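Local coordinates for protein peroxiredoxin 5 (Alvinella pompejana, PDB 2XHF) that probably reduces hydrogen peroxide and organic hydroperoxides, acting as an antioxidant peroxiredoxin with a thioredoxin-like fold, at residues Asp18-Val23 with Asp141-Arg146; Asp38-Arg43 with Tyr77-Cys82; Ala84-Phe89 with Asn130-Arg135. One frame throughout, in Å; residues are numbered along the deposited sequence.

Contact 1: residues Asp18-Val23 with Asp141-Arg146; sequences DIIPDV and DDNKIR
Ile145 N donates to Asp18 O (2.8 Å), and Ile20 N donates to Asn143 O (2.9 Å). Both bonds are nearly straight, and they flank Ile19 and Lys144, which form the non-hydrogen-bonded pair of an isolated antiparallel bridge. Here the backbones come close enough for a CA-H...O contact, Lys144 CA to Asp18 O at 3.3 Å. The bridge sits at a tight hairpin: Asp141 to Lys144 make a type I' turn, and Asp142 and Asn143 both take positive phi, a conformation asparagine and aspartate tolerate well. Asn143 ND2 donates to His37 O, while Asn143 OD1 lies 3.7 Å from Ile20 CD1. Packing divides between the two faces of the bridge. On the inner one, Ile20 CG2 meets Ile145 CG1 at 3.7 Å; with Ile20 CG1 set between backbone N and carbonyl carbon (chi1 67°), CG2 is left beside the N to make this touch. Branched aliphatic residues suit this buried place. On the exposed face Ile19 CG1 reaches only the aliphatic part of Lys144, at CG (4.1 Å), and the lysine chain bends at its last torsion. Ile20 and Ile145 rest on Ile140 and Met138 of strand 136-141, Pro21 packs on helix 113-118, and Asn143 lies against Phe40 of helix 37-40, so the N-terminal loop is stitched to strand 144-150 at one edge of the sheet.

Contact 2: residues Asp38-Arg43 with Tyr77-Cys82; sequences DVFRGR and YHTIAC
Val39 and Phe40 of the short helix 37-40 pack against Thr79 and Ala81 of strand 79-84, an inner strand of the central sheet of the thioredoxin fold. The apolar contacts carry the joint. Thr79 CG2 reaches Val39 CG1 at 3.9 Å; it lies anti to the backbone N (chi1 -57° for OG1), which turns the methyl to the helix and the hydroxyl to Arg43. Phe40 brings its outer rim to the strand: CZ is 4.1 Å from Ala81 CB, and Thr79 O lies at the ring edge, near its plane. Small residues suit the strand here because they let the ring come close, and Val39 CG1 covers one face of that ring over its centre.

No hydrogen bond joins the segments; Arg43 crosses Thr79 at about a right angle and lays its aliphatic CD 3.4 Å from Thr79 OG1. Within 38-43, Arg41 NH1 forms a salt bridge with Asp38 OD1 (2.9 Å). A type II turn from Phe40 to Arg43 then leads into strand 44-49, with Gly42 at the positive-phi position that glycine adopts easily. The same Thr79 OG1 stands 3.5 Å above the plane of the His78 ring, offset toward its rim.

Contact 3: residues Ala84-Phe89 with Asn130-Arg135; sequences AVNDPF and NNRSRR
Val85 packs against the extended run Asn130 to Ser133, where the loop after strand 79-84 of the thioredoxin fold meets the loop leading into strand 136-141. The tight part centres on this valine, whose compact branches lie against this run: CG1 lies 3.8 Å from both Asn130 ND2 and Asn131 O, and CB is 3.9 Å from Arg132 CD. Arg132 folds back at its second torsion (chi2 -64°), bringing one guanidinium face over Val85 O without a hydrogen bond. Asn130 OD1 fixes the rotation of that group, accepting a straight bond from Arg132 NE (2.7 Å, 171°) in the guanidinium plane. Further out, Arg132 NH1 bonds Val51 O, and NH2 makes a salt bridge with Asp87 of the second subunit. With the guanidinium gone, as with an alanine here, that aspartate would probably lose its mate and Asn130 OD1 its NE donor, the amide then held less firmly.

Elsewhere the segments meet through water. One water accepts from Val85 N and Ser133 N; a second donates to Val85 O and accepts from Asn130 ND2. Asn86, held by Ala53 N through OD1, turns its other amide atom to a third water, which takes Asn86 ND2 at 3.1 Å and Arg132 NH1 at 2.9 Å.

Contacts 1 and 2 are neighbours, their centres about 11 Å apart. They meet where Asp142 probably hydrogen-bonds through its N to Arg43 O and through OD1 to Gly42 N, so the hairpin turn and the turn after helix 37-40 are held together. Contact 3 lies about 19 Å from each, centre to centre, and on the opposite side of the chain's centre from contact 2. Strand 79-84 links these two, ending where 84-89 begins. Contact 1 joins residues far apart in sequence and encloses the other two, which follow in series. Around the central sheet they join the N-terminal loop to strand 144-150, helix 37-40 to strand 79-84, and two loops in contact 3, which reaches the second subunit.

Contact 1: residues Asp18-Val23 with Asp141-Arg146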
ATOM      1  N   ASP A  18      29.155  -0.276  10.716  1.00 27.87           N
ATOM      2  CA  ASP A  18      28.354  -1.491  10.635  1.00 25.60           C
ATOM      3  C   ASP A  18      28.020  -1.841   9.181  1.00 23.96           C
ATOM      4  O   ASP A  18      27.823  -0.954   8.344  1.00 25.10           O
ATOM      5  CB  ASP A  18      27.039  -1.336  11.402  1.00 33.16           C
ATOM      6  CG  ASP A  18      27.232  -1.278  12.908  1.00 32.92           C
ATOM      7  OD1 ASP A  18      28.353  -1.546  13.387  1.00 37.96           O
ATOM      8  OD2 ASP A  18      26.244  -0.980  13.610  1.00 38.10           O
ATOM      9  N   ILE A  19      27.958  -3.137   8.893  1.00 23.61           N
ATOM     10  CA  ILE A  19      27.428  -3.634   7.628  1.00 21.63           C
ATOM     11  C   ILE A  19      25.907  -3.652   7.756  1.00 18.96           C
ATOM     12  O   ILE A  19      25.367  -4.155   8.738  1.00 21.82           O
ATOM     13  CB  ILE A  19      28.005  -5.047   7.306  1.00 22.45           C
ATOM     14  CG1 ILE A  19      29.539  -4.985   7.223  1.00 21.79           C
ATOM     15  CG2 ILE A  19      27.425  -5.583   6.025  1.00 22.76           C
ATOM     16  CD1 ILE A  19      30.201  -6.292   6.950  1.00 30.48           C
ATOM     17  N   ILE A  20      25.202  -3.088   6.783  1.00 18.87           N
ATOM     18  CA  ILE A  20      23.732  -3.105   6.858  1.00 18.57           C
ATOM     19  C   ILE A  20      23.202  -4.543   6.808  1.00 16.41           C
ATOM     20  O   ILE A  20      23.846  -5.431   6.234  1.00 18.06           O
ATOM     21  CB  ILE A  20      23.062  -2.243   5.738  1.00 15.92           C
ATOM     22  CG1 ILE A  20      23.289  -2.856   4.336  1.00 15.66           C
ATOM     23  CG2 ILE A  20      23.560  -0.782   5.801  1.00 20.62           C
ATOM     24  CD1 ILE A  20      22.594  -2.086   3.202  1.00 16.19           C
ATOM     25  N   PRO A  21      22.021  -4.783   7.407  1.00 17.02           N
ATOM     26  CA  PRO A  21      21.442  -6.132   7.373  1.00 17.35           C
ATOM     27  C   PRO A  21      21.328  -6.655   5.952  1.00 15.02           C
ATOM     28  O   PRO A  21      20.895  -5.944   5.052  1.00 19.88           O
ATOM     29  CB  PRO A  21      20.050  -5.933   7.985  1.00 20.79           C
ATOM     30  CG  PRO A  21      20.214  -4.758   8.877  1.00 22.98           C
ATOM     31  CD  PRO A  21      21.176  -3.844   8.164  1.00 19.78           C
ATOM     32  N   ASP A  22      21.712  -7.913   5.795  1.00 16.40           N
ATOM     33  CA  ASP A  22      21.787  -8.593   4.523  1.00 18.33           C
ATOM     34  C   ASP A  22      20.464  -9.333   4.351  1.00 20.97           C
ATOM     35  O   ASP A  22      20.379 -10.531   4.577  1.00 26.01           O
ATOM     36  CB  ASP A  22      22.983  -9.567   4.606  1.00 28.35           C
ATOM     37  CG  ASP A  22      23.376 -10.190   3.281  1.00 26.61           C
ATOM     38  OD1 ASP A  22      22.843  -9.818   2.207  1.00 27.86           O
ATOM     39  OD2 ASP A  22      24.286 -11.069   3.343  1.00 32.89           O
ATOM     40  N   VAL A  23      19.415  -8.607   3.985  1.00 18.75           N
ATOM     41  CA  VAL A  23      18.105  -9.226   3.817  1.00 18.22           C
ATOM     42  C   VAL A  23      17.530  -8.920   2.443  1.00 15.48           C
ATOM     43  O   VAL A  23      17.968  -7.990   1.762  1.00 17.38           O
ATOM     44  CB  VAL A  23      17.112  -8.789   4.894  1.00 27.30           C
ATOM     45  CG1 VAL A  23      17.739  -8.838   6.286  1.00 32.27           C
ATOM     46  CG2 VAL A  23      16.626  -7.448   4.598  1.00 32.58           C
ATOM     47  N   ASP A 141      28.630   2.868   1.973  1.00 16.11           N
ATOM     48  CA  ASP A 141      29.797   2.628   1.126  1.00 19.26           C
ATOM     49  C   ASP A 141      30.063   1.126   1.133  1.00 15.50           C
ATOM     50  O   ASP A 141      30.451   0.575   2.156  1.00 17.80           O
ATOM     51  CB  ASP A 141      30.995   3.414   1.674  1.00 18.93           C
ATOM     52  CG  ASP A 141      32.247   3.292   0.812  1.00 25.40           C
ATOM     53  OD1 ASP A 141      32.380   2.322   0.046  1.00 28.43           O
ATOM     54  OD2 ASP A 141      33.095   4.214   0.907  1.00 29.89           O
ATOM     55  N   ASP A 142      29.769   0.458   0.021  1.00 16.25           N
ATOM     56  CA  ASP A 142      30.005  -0.992  -0.084  1.00 17.46           C
ATOM     57  C   ASP A 142      29.330  -1.697   1.074  1.00 17.21           C
ATOM     58  O   ASP A 142      29.899  -2.577   1.707  1.00 17.09           O
ATOM     59  CB  ASP A 142      31.505  -1.315  -0.092  1.00 18.37           C
ATOM     60  CG  ASP A 142      31.791  -2.776  -0.375  1.00 22.04           C
ATOM     61  OD1 ASP A 142      31.030  -3.396  -1.147  1.00 19.43           O
ATOM     62  OD2 ASP A 142      32.787  -3.304   0.188  1.00 22.99           O
ATOM     63  N   ASN A 143      28.089  -1.303   1.315  1.00 16.52           N
ATOM     64  CA  ASN A 143      27.212  -1.881   2.335  1.00 14.92           C
ATOM     65  C   ASN A 143      27.554  -1.599   3.783  1.00 16.81           C
ATOM     66  O   ASN A 143      26.896  -2.114   4.687  1.00 18.56           O
ATOM     67  CB  ASN A 143      26.973  -3.364   2.060  1.00 16.45           C
ATOM     68  CG  ASN A 143      26.196  -3.549   0.809  1.00 14.40           C
ATOM     69  OD1 ASN A 143      25.141  -2.942   0.661  1.00 15.91           O
ATOM     70  ND2 ASN A 143      26.708  -4.351  -0.124  1.00 15.74           N
ATOM     71  N   LYS A 144      28.523  -0.717   3.996  1.00 17.02           N
ATOM     72  CA  LYS A 144      28.869  -0.268   5.330  1.00 18.45           C
ATOM     73  C   LYS A 144      28.281   1.126   5.570  1.00 16.87           C
ATOM     74  O   LYS A 144      28.247   1.962   4.673  1.00 20.71           O
ATOM     75  CB  LYS A 144      30.387  -0.212   5.485  1.00 23.07           C
ATOM     76  CG  LYS A 144      31.062  -1.569   5.574  1.00 32.02           C
ATOM     77  CD  LYS A 144      32.566  -1.408   5.765  1.00 47.09           C
ATOM     78  CE  LYS A 144      33.249  -2.738   6.060  1.00 63.00           C
ATOM     79  NZ  LYS A 144      32.962  -3.769   5.018  1.00 63.85           N
ATOM     80  N   ILE A 145      27.850   1.389   6.796  1.00 19.11           N
ATOM     81  CA  ILE A 145      27.292   2.689   7.131  1.00 23.57           C
ATOM     82  C   ILE A 145      28.419   3.697   7.345  1.00 21.35           C
ATOM     83  O   ILE A 145      29.322   3.468   8.154  1.00 27.59           O
ATOM     84  CB  ILE A 145      26.382   2.575   8.378  1.00 20.92           C
ATOM     85  CG1 ILE A 145      25.171   1.689   8.046  1.00 25.78           C
ATOM     86  CG2 ILE A 145      25.943   3.947   8.868  1.00 23.40           C
ATOM     87  CD1 ILE A 145      24.339   1.318   9.249  1.00 31.13           C
ATOM     88  N   ARG A 146      28.402   4.781   6.578  1.00 19.58           N
ATOM     89  CA  ARG A 146      29.376   5.868   6.745  1.00 23.67           C
ATOM     90  C   ARG A 146      28.831   7.015   7.587  1.00 22.92           C
ATOM     91  O   ARG A 146      29.596   7.730   8.222  1.00 26.97           O
ATOM     92  CB  ARG A 146      29.824   6.424   5.392  1.00 25.91           C
ATOM     93  CG  ARG A 146      30.742   5.557   4.579  1.00 39.43           C
ATOM     94  CD  ARG A 146      31.160   6.337   3.337  1.00 52.67           C
ATOM     95  NE  ARG A 146      32.602   6.335   3.101  1.00 54.77           N
ATOM     96  CZ  ARG A 146      33.474   7.092   3.763  1.00 57.81           C
ATOM     97  NH1 ARG A 146      33.062   7.908   4.724  1.00 65.02           N
ATOM     98  NH2 ARG A 146      34.765   7.022   3.472  1.00 74.90           N
TER

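Contact 2: residues Asp38-Arg43 with Tyr77-Cys82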
ATOM      1  N   ASP A  38      22.912  -5.930  -2.862  1.00 11.91           N
ATOM      2  CA  ASP A  38      23.146  -5.733  -4.291  1.00 13.20           C
ATOM      3  C   ASP A  38      23.135  -4.261  -4.656  1.00 14.05           C
ATOM      4  O   ASP A  38      23.782  -3.851  -5.607  1.00 14.93           O
ATOM      5  CB  ASP A  38      22.085  -6.424  -5.152  1.00 14.23           C
ATOM      6  CG  ASP A  38      22.166  -7.939  -5.119  1.00 14.49           C
ATOM      7  OD1 ASP A  38      23.130  -8.516  -4.570  1.00 17.79           O
ATOM      8  OD2 ASP A  38      21.247  -8.552  -5.703  1.00 15.90           O
ATOM      9  N   VAL A  39      22.365  -3.461  -3.926  1.00 12.47           N
ATOM     10  CA  VAL A  39      22.177  -2.074  -4.316  1.00 12.64           C
ATOM     11  C   VAL A  39      23.456  -1.263  -4.078  1.00 14.19           C
ATOM     12  O   VAL A  39      23.790  -0.387  -4.873  1.00 14.86           O
ATOM     13  CB  VAL A  39      20.977  -1.455  -3.540  1.00 12.33           C
ATOM     14  CG1 VAL A  39      20.804   0.013  -3.896  1.00 12.79           C
ATOM     15  CG2 VAL A  39      19.709  -2.247  -3.837  1.00 14.45           C
ATOM     16  N   PHE A  40      24.175  -1.566  -2.999  1.00 13.00           N
ATOM     17  CA  PHE A  40      25.321  -0.744  -2.596  1.00 13.35           C
ATOM     18  C   PHE A  40      26.663  -1.487  -2.670  1.00 12.91           C
ATOM     19  O   PHE A  40      27.677  -0.946  -2.295  1.00 15.96           O
ATOM     20  CB  PHE A  40      25.112  -0.155  -1.193  1.00 14.54           C
ATOM     21  CG  PHE A  40      23.841   0.618  -1.053  1.00 12.73           C
ATOM     22  CD1 PHE A  40      23.755   1.925  -1.525  1.00 13.69           C
ATOM     23  CD2 PHE A  40      22.748   0.056  -0.422  1.00 13.97           C
ATOM     24  CE1 PHE A  40      22.583   2.655  -1.400  1.00 13.53           C
ATOM     25  CE2 PHE A  40      21.558   0.777  -0.308  1.00 13.17           C
ATOM     26  CZ  PHE A  40      21.494   2.083  -0.791  1.00 13.99           C
ATOM     27  N   ARG A  41      26.667  -2.711  -3.178  1.00 13.63           N
ATOM     28  CA  ARG A  41      27.928  -3.448  -3.294  1.00 13.25           C
ATOM     29  C   ARG A  41      28.896  -2.682  -4.183  1.00 14.03           C
ATOM     30  O   ARG A  41      28.561  -2.321  -5.310  1.00 15.60           O
ATOM     31  CB  ARG A  41      27.677  -4.818  -3.902  1.00 16.19           C
ATOM     32  CG  ARG A  41      28.921  -5.688  -3.975  1.00 20.55           C
ATOM     33  CD  ARG A  41      28.635  -7.127  -4.361  1.00 25.32           C
ATOM     34  NE  ARG A  41      27.816  -7.801  -3.360  1.00 37.91           N
ATOM     35  CZ  ARG A  41      26.563  -8.195  -3.563  1.00 34.15           C
ATOM     36  NH1 ARG A  41      25.994  -8.007  -4.745  1.00 35.95           N
ATOM     37  NH2 ARG A  41      25.882  -8.795  -2.591  1.00 38.16           N
ATOM     38  N   GLY A  42      30.103  -2.457  -3.673  1.00 15.52           N
ATOM     39  CA  GLY A  42      31.169  -1.857  -4.450  1.00 17.96           C
ATOM     40  C   GLY A  42      30.949  -0.398  -4.823  1.00 18.47           C
ATOM     41  O   GLY A  42      31.624   0.119  -5.731  1.00 20.58           O
ATOM     42  N   ARG A  43      30.012   0.269  -4.156  1.00 15.59           N
ATOM     43  CA  ARG A  43      29.762   1.670  -4.468  1.00 19.96           C
ATOM     44  C   ARG A  43      29.239   2.444  -3.260  1.00 16.13           C
ATOM     45  O   ARG A  43      28.917   1.867  -2.224  1.00 16.78           O
ATOM     46  CB  ARG A  43      28.780   1.773  -5.634  1.00 25.77           C
ATOM     47  CG  ARG A  43      27.425   1.293  -5.253  1.00 18.63           C
ATOM     48  CD  ARG A  43      26.372   1.319  -6.368  1.00 26.20           C
ATOM     49  NE  ARG A  43      26.880   1.616  -7.699  1.00 46.27           N
ATOM     50  CZ  ARG A  43      26.745   0.814  -8.749  1.00 40.70           C
ATOM     51  NH1 ARG A  43      26.141  -0.360  -8.629  1.00 50.58           N
ATOM     52  NH2 ARG A  43      27.229   1.182  -9.924  1.00 47.63           N
ATOM     53  N   TYR A  77      27.706   9.384  -5.250  1.00 15.62           N
ATOM     54  CA  TYR A  77      26.508   8.953  -4.537  1.00 14.29           C
ATOM     55  C   TYR A  77      25.261   9.044  -5.398  1.00 16.86           C
ATOM     56  O   TYR A  77      24.202   9.395  -4.898  1.00 16.93           O
ATOM     57  CB  TYR A  77      26.306   9.804  -3.280  1.00 17.80           C
ATOM     58  CG  TYR A  77      27.246   9.491  -2.154  1.00 17.69           C
ATOM     59  CD1 TYR A  77      28.513  10.072  -2.097  1.00 19.28           C
ATOM     60  CD2 TYR A  77      26.864   8.641  -1.133  1.00 17.19           C
ATOM     61  CE1 TYR A  77      29.364   9.795  -1.047  1.00 21.46           C
ATOM     62  CE2 TYR A  77      27.709   8.356  -0.080  1.00 17.70           C
ATOM     63  CZ  TYR A  77      28.954   8.939  -0.039  1.00 21.52           C
ATOM     64  OH  TYR A  77      29.804   8.664   1.011  1.00 28.21           O
ATOM     65  N   HIS A  78      25.343   8.643  -6.666  1.00 13.76           N
ATOM     66  CA  HIS A  78      24.154   8.723  -7.511  1.00 15.18           C
ATOM     67  C   HIS A  78      23.148   7.626  -7.185  1.00 15.38           C
ATOM     68  O   HIS A  78      21.976   7.721  -7.592  1.00 17.61           O
ATOM     69  CB  HIS A  78      24.497   8.657  -8.992  1.00 18.63           C
ATOM     70  CG  HIS A  78      24.466   7.275  -9.560  1.00 22.35           C
ATOM     71  ND1 HIS A  78      25.544   6.426  -9.505  1.00 24.22           N
ATOM     72  CD2 HIS A  78      23.487   6.596 -10.203  1.00 24.79           C
ATOM     73  CE1 HIS A  78      25.237   5.281 -10.086  1.00 28.64           C
ATOM     74  NE2 HIS A  78      23.990   5.355 -10.515  1.00 27.23           N
ATOM     75  N   THR A  79      23.596   6.589  -6.475  1.00 12.46           N
ATOM     76  CA  THR A  79      22.720   5.498  -6.075  1.00 12.87           C
ATOM     77  C   THR A  79      21.966   5.894  -4.819  1.00 12.56           C
ATOM     78  O   THR A  79      22.546   5.979  -3.742  1.00 14.62           O
ATOM     79  CB  THR A  79      23.518   4.215  -5.824  1.00 13.57           C
ATOM     80  OG1 THR A  79      24.257   3.881  -7.004  1.00 14.98           O
ATOM     81  CG2 THR A  79      22.574   3.068  -5.475  1.00 16.00           C
ATOM     82  N   ILE A  80      20.672   6.150  -4.974  1.00 11.66           N
ATOM     83  CA  ILE A  80      19.798   6.616  -3.912  1.00 12.88           C
ATOM     84  C   ILE A  80      18.622   5.670  -3.851  1.00 12.15           C
ATOM     85  O   ILE A  80      17.986   5.387  -4.875  1.00 12.61           O
ATOM     86  CB  ILE A  80      19.284   8.051  -4.179  1.00 15.99           C
ATOM     87  CG1 ILE A  80      20.433   8.983  -4.499  1.00 19.56           C
ATOM     88  CG2 ILE A  80      18.441   8.576  -3.000  1.00 15.61           C
ATOM     89  CD1 ILE A  80      19.999  10.294  -5.118  1.00 26.19           C
ATOM     90  N   ALA A  81      18.335   5.179  -2.657  1.00 11.80           N
ATOM     91  CA  ALA A  81      17.230   4.265  -2.456  1.00 11.32           C
ATOM     92  C   ALA A  81      16.335   4.741  -1.333  1.00 12.33           C
ATOM     93  O   ALA A  81      16.816   5.179  -0.284  1.00 12.62           O
ATOM     94  CB  ALA A  81      17.755   2.875  -2.131  1.00 12.55           C
ATOM     95  N   CYS A  82      15.033   4.642  -1.583  1.00 12.64           N
ATOM     96  CA  CYS A  82      14.008   4.897  -0.589  1.00 12.24           C
ATOM     97  C   CYS A  82      13.407   3.560  -0.203  1.00 12.80           C
ATOM     98  O   CYS A  82      13.046   2.789  -1.076  1.00 14.24           O
ATOM     99  CB  CYS A  82      12.919   5.764  -1.199  1.00 13.61           C
ATOM    100  SG  CYS A  82      11.484   6.061  -0.136  1.00 14.75           S
TER

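Contact 3: residues Ala84-Phe89 with Asn130-Arg135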
ATOM      1  N   ALA A  84      10.554   1.423   2.299  1.00 12.38           N
ATOM      2  CA  ALA A  84       9.353   1.483   3.115  1.00 12.71           C
ATOM      3  C   ALA A  84       8.788   0.098   3.313  1.00 12.83           C
ATOM      4  O   ALA A  84       8.967  -0.781   2.473  1.00 11.88           O
ATOM      5  CB  ALA A  84       8.321   2.339   2.429  1.00 17.23           C
ATOM      6  N   VAL A  85       8.040  -0.076   4.398  1.00 12.88           N
ATOM      7  CA  VAL A  85       7.340  -1.313   4.651  1.00 15.13           C
ATOM      8  C   VAL A  85       6.008  -1.201   3.895  1.00 12.63           C
ATOM      9  O   VAL A  85       5.008  -0.650   4.400  1.00 14.45           O
ATOM     10  CB  VAL A  85       7.176  -1.564   6.163  1.00 15.37           C
ATOM     11  CG1 VAL A  85       6.430  -2.861   6.414  1.00 15.74           C
ATOM     12  CG2 VAL A  85       8.536  -1.578   6.867  1.00 14.49           C
ATOM     13  N   ASN A  86       6.021  -1.755   2.685  1.00 13.07           N
ATOM     14  CA  ASN A  86       4.894  -1.786   1.745  1.00 12.09           C
ATOM     15  C   ASN A  86       5.139  -2.950   0.813  1.00 12.84           C
ATOM     16  O   ASN A  86       6.284  -3.413   0.666  1.00 12.66           O
ATOM     17  CB  ASN A  86       4.822  -0.530   0.884  1.00 12.94           C
ATOM     18  CG  ASN A  86       4.100   0.621   1.558  1.00 12.11           C
ATOM     19  OD1 ASN A  86       4.712   1.612   1.906  1.00 12.58           O
ATOM     20  ND2 ASN A  86       2.784   0.497   1.734  1.00 14.18           N
ATOM     21  N   ASP A  87       4.091  -3.385   0.133  1.00 12.17           N
ATOM     22  CA  ASP A  87       4.262  -4.326  -0.962  1.00 12.33           C
ATOM     23  C   ASP A  87       4.822  -3.567  -2.173  1.00 10.97           C
ATOM     24  O   ASP A  87       4.649  -2.351  -2.291  1.00 11.76           O
ATOM     25  CB  ASP A  87       2.955  -5.082  -1.274  1.00 13.44           C
ATOM     26  CG  ASP A  87       1.928  -4.233  -2.012  1.00 13.45           C
ATOM     27  OD1 ASP A  87       0.847  -3.922  -1.431  1.00 13.13           O
ATOM     28  OD2 ASP A  87       2.188  -3.881  -3.186  1.00 12.99           O
ATOM     29  N   PRO A  88       5.508  -4.281  -3.080  1.00 12.58           N
ATOM     30  CA  PRO A  88       6.173  -3.581  -4.179  1.00 11.73           C
ATOM     31  C   PRO A  88       5.254  -3.000  -5.236  1.00 11.04           C
ATOM     32  O   PRO A  88       5.649  -2.061  -5.894  1.00 11.66           O
ATOM     33  CB  PRO A  88       7.082  -4.655  -4.781  1.00 14.41           C
ATOM     34  CG  PRO A  88       6.451  -5.940  -4.377  1.00 14.59           C
ATOM     35  CD  PRO A  88       5.872  -5.704  -3.021  1.00 13.72           C
ATOM     36  N   PHE A  89       4.030  -3.503  -5.380  1.00 11.40           N
ATOM     37  CA  PHE A  89       3.106  -2.881  -6.347  1.00 13.14           C
ATOM     38  C   PHE A  89       2.771  -1.463  -5.888  1.00 11.11           C
ATOM     39  O   PHE A  89       2.826  -0.491  -6.661  1.00 11.73           O
ATOM     40  CB  PHE A  89       1.827  -3.687  -6.499  1.00 12.74           C
ATOM     41  CG  PHE A  89       2.022  -5.069  -7.060  1.00 14.18           C
ATOM     42  CD1 PHE A  89       2.562  -5.256  -8.329  1.00 13.61           C
ATOM     43  CD2 PHE A  89       1.636  -6.187  -6.334  1.00 15.24           C
ATOM     44  CE1 PHE A  89       2.662  -6.535  -8.868  1.00 17.40           C
ATOM     45  CE2 PHE A  89       1.723  -7.464  -6.878  1.00 17.02           C
ATOM     46  CZ  PHE A  89       2.275  -7.623  -8.137  1.00 18.03           C
ATOM     47  N   ASN A 130       0.027  -2.223  10.520  1.00 21.55           N
ATOM     48  CA  ASN A 130       1.243  -2.952  10.824  1.00 20.90           C
ATOM     49  C   ASN A 130       2.328  -1.947  11.230  1.00 18.55           C
ATOM     50  O   ASN A 130       2.100  -0.728  11.199  1.00 20.25           O
ATOM     51  CB  ASN A 130       1.681  -3.790   9.619  1.00 22.45           C
ATOM     52  CG  ASN A 130       2.057  -2.944   8.401  1.00 19.16           C
ATOM     53  OD1 ASN A 130       1.592  -1.825   8.235  1.00 21.13           O
ATOM     54  ND2 ASN A 130       2.866  -3.516   7.512  1.00 25.40           N
ATOM     55  N   ASN A 131       3.492  -2.459  11.620  1.00 19.06           N
ATOM     56  CA  ASN A 131       4.591  -1.626  12.064  1.00 21.60           C
ATOM     57  C   ASN A 131       5.432  -1.216  10.878  1.00 20.90           C
ATOM     58  O   ASN A 131       5.879  -2.048  10.093  1.00 25.73           O
ATOM     59  CB  ASN A 131       5.456  -2.367  13.075  1.00 25.27           C
ATOM     60  CG  ASN A 131       4.765  -2.542  14.397  1.00 29.32           C
ATOM     61  OD1 ASN A 131       3.705  -1.968  14.636  1.00 26.49           O
ATOM     62  ND2 ASN A 131       5.372  -3.325  15.277  1.00 34.51           N
ATOM     63  N   ARG A 132       5.612   0.083  10.740  1.00 17.13           N
ATOM     64  CA  ARG A 132       6.344   0.640   9.631  1.00 16.75           C
ATOM     65  C   ARG A 132       7.712   1.029  10.144  1.00 19.81           C
ATOM     66  O   ARG A 132       8.079   0.722  11.269  1.00 27.81           O
ATOM     67  CB  ARG A 132       5.599   1.844   9.075  1.00 17.92           C
ATOM     68  CG  ARG A 132       4.171   1.510   8.618  1.00 18.71           C
ATOM     69  CD  ARG A 132       4.163   0.515   7.451  1.00 15.98           C
ATOM     70  NE  ARG A 132       2.809   0.266   6.947  1.00 14.57           N
ATOM     71  CZ  ARG A 132       2.183   0.992   6.027  1.00 14.99           C
ATOM     72  NH1 ARG A 132       2.802   1.992   5.418  1.00 14.39           N
ATOM     73  NH2 ARG A 132       0.948   0.685   5.665  1.00 16.68           N
ATOM     74  N   SER A 133       8.483   1.692   9.308  1.00 17.39           N
ATOM     75  CA  SER A 133       9.802   2.141   9.715  1.00 18.13           C
ATOM     76  C   SER A 133       9.767   3.568  10.201  1.00 17.17           C
ATOM     77  O   SER A 133       9.068   4.398   9.626  1.00 18.05           O
ATOM     78  CB  SER A 133      10.745   2.094   8.526  1.00 18.97           C
ATOM     79  OG  SER A 133      12.084   2.399   8.907  1.00 22.54           O
ATOM     80  N   ARG A 134      10.583   3.858  11.205  1.00 18.84           N
ATOM     81  CA  ARG A 134      10.918   5.226  11.548  1.00 20.23           C
ATOM     82  C   ARG A 134      11.725   5.816  10.419  1.00 17.42           C
ATOM     83  O   ARG A 134      12.302   5.076   9.622  1.00 18.17           O
ATOM     84  CB  ARG A 134      11.781   5.275  12.811  1.00 26.44           C
ATOM     85  CG  ARG A 134      11.100   4.725  14.043  1.00 40.14           C
ATOM     86  CD  ARG A 134      11.929   4.925  15.303  1.00 50.75           C
ATOM     87  NE  ARG A 134      11.460   4.040  16.363  1.00 56.62           N
ATOM     88  CZ  ARG A 134      10.450   4.302  17.190  1.00 61.84           C
ATOM     89  NH1 ARG A 134       9.781   5.450  17.111  1.00 66.93           N
ATOM     90  NH2 ARG A 134      10.112   3.408  18.109  1.00 67.51           N
ATOM     91  N   ARG A 135      11.804   7.142  10.375  1.00 20.83           N
ATOM     92  CA  ARG A 135      12.543   7.843   9.346  1.00 19.97           C
ATOM     93  C   ARG A 135      14.025   7.949   9.694  1.00 19.90           C
ATOM     94  O   ARG A 135      14.394   8.362  10.810  1.00 25.53           O
ATOM     95  CB  ARG A 135      11.957   9.241   9.118  1.00 21.86           C
ATOM     96  CG  ARG A 135      10.544   9.246   8.557  1.00 29.05           C
ATOM     97  CD  ARG A 135      10.117  10.641   8.173  1.00 47.03           C
ATOM     98  NE  ARG A 135       9.602  11.368   9.325  1.00 58.56           N
ATOM     99  CZ  ARG A 135       8.317  11.420   9.672  1.00 68.86           C
ATOM    100  NH1 ARG A 135       7.395  10.795   8.951  1.00 69.40           N
ATOM    101  NH2 ARG A 135       7.947  12.107  10.746  1.00 79.64           N
TER
HETATM  102  O   HOH W   1       7.931   2.108   6.357  1.00 16.94           O
HETATM  103  O   HOH W   2       2.904  -2.380   4.718  1.00 18.35           O
HETATM  104  O   HOH W   3       1.450   2.936   2.994  1.00 12.39           O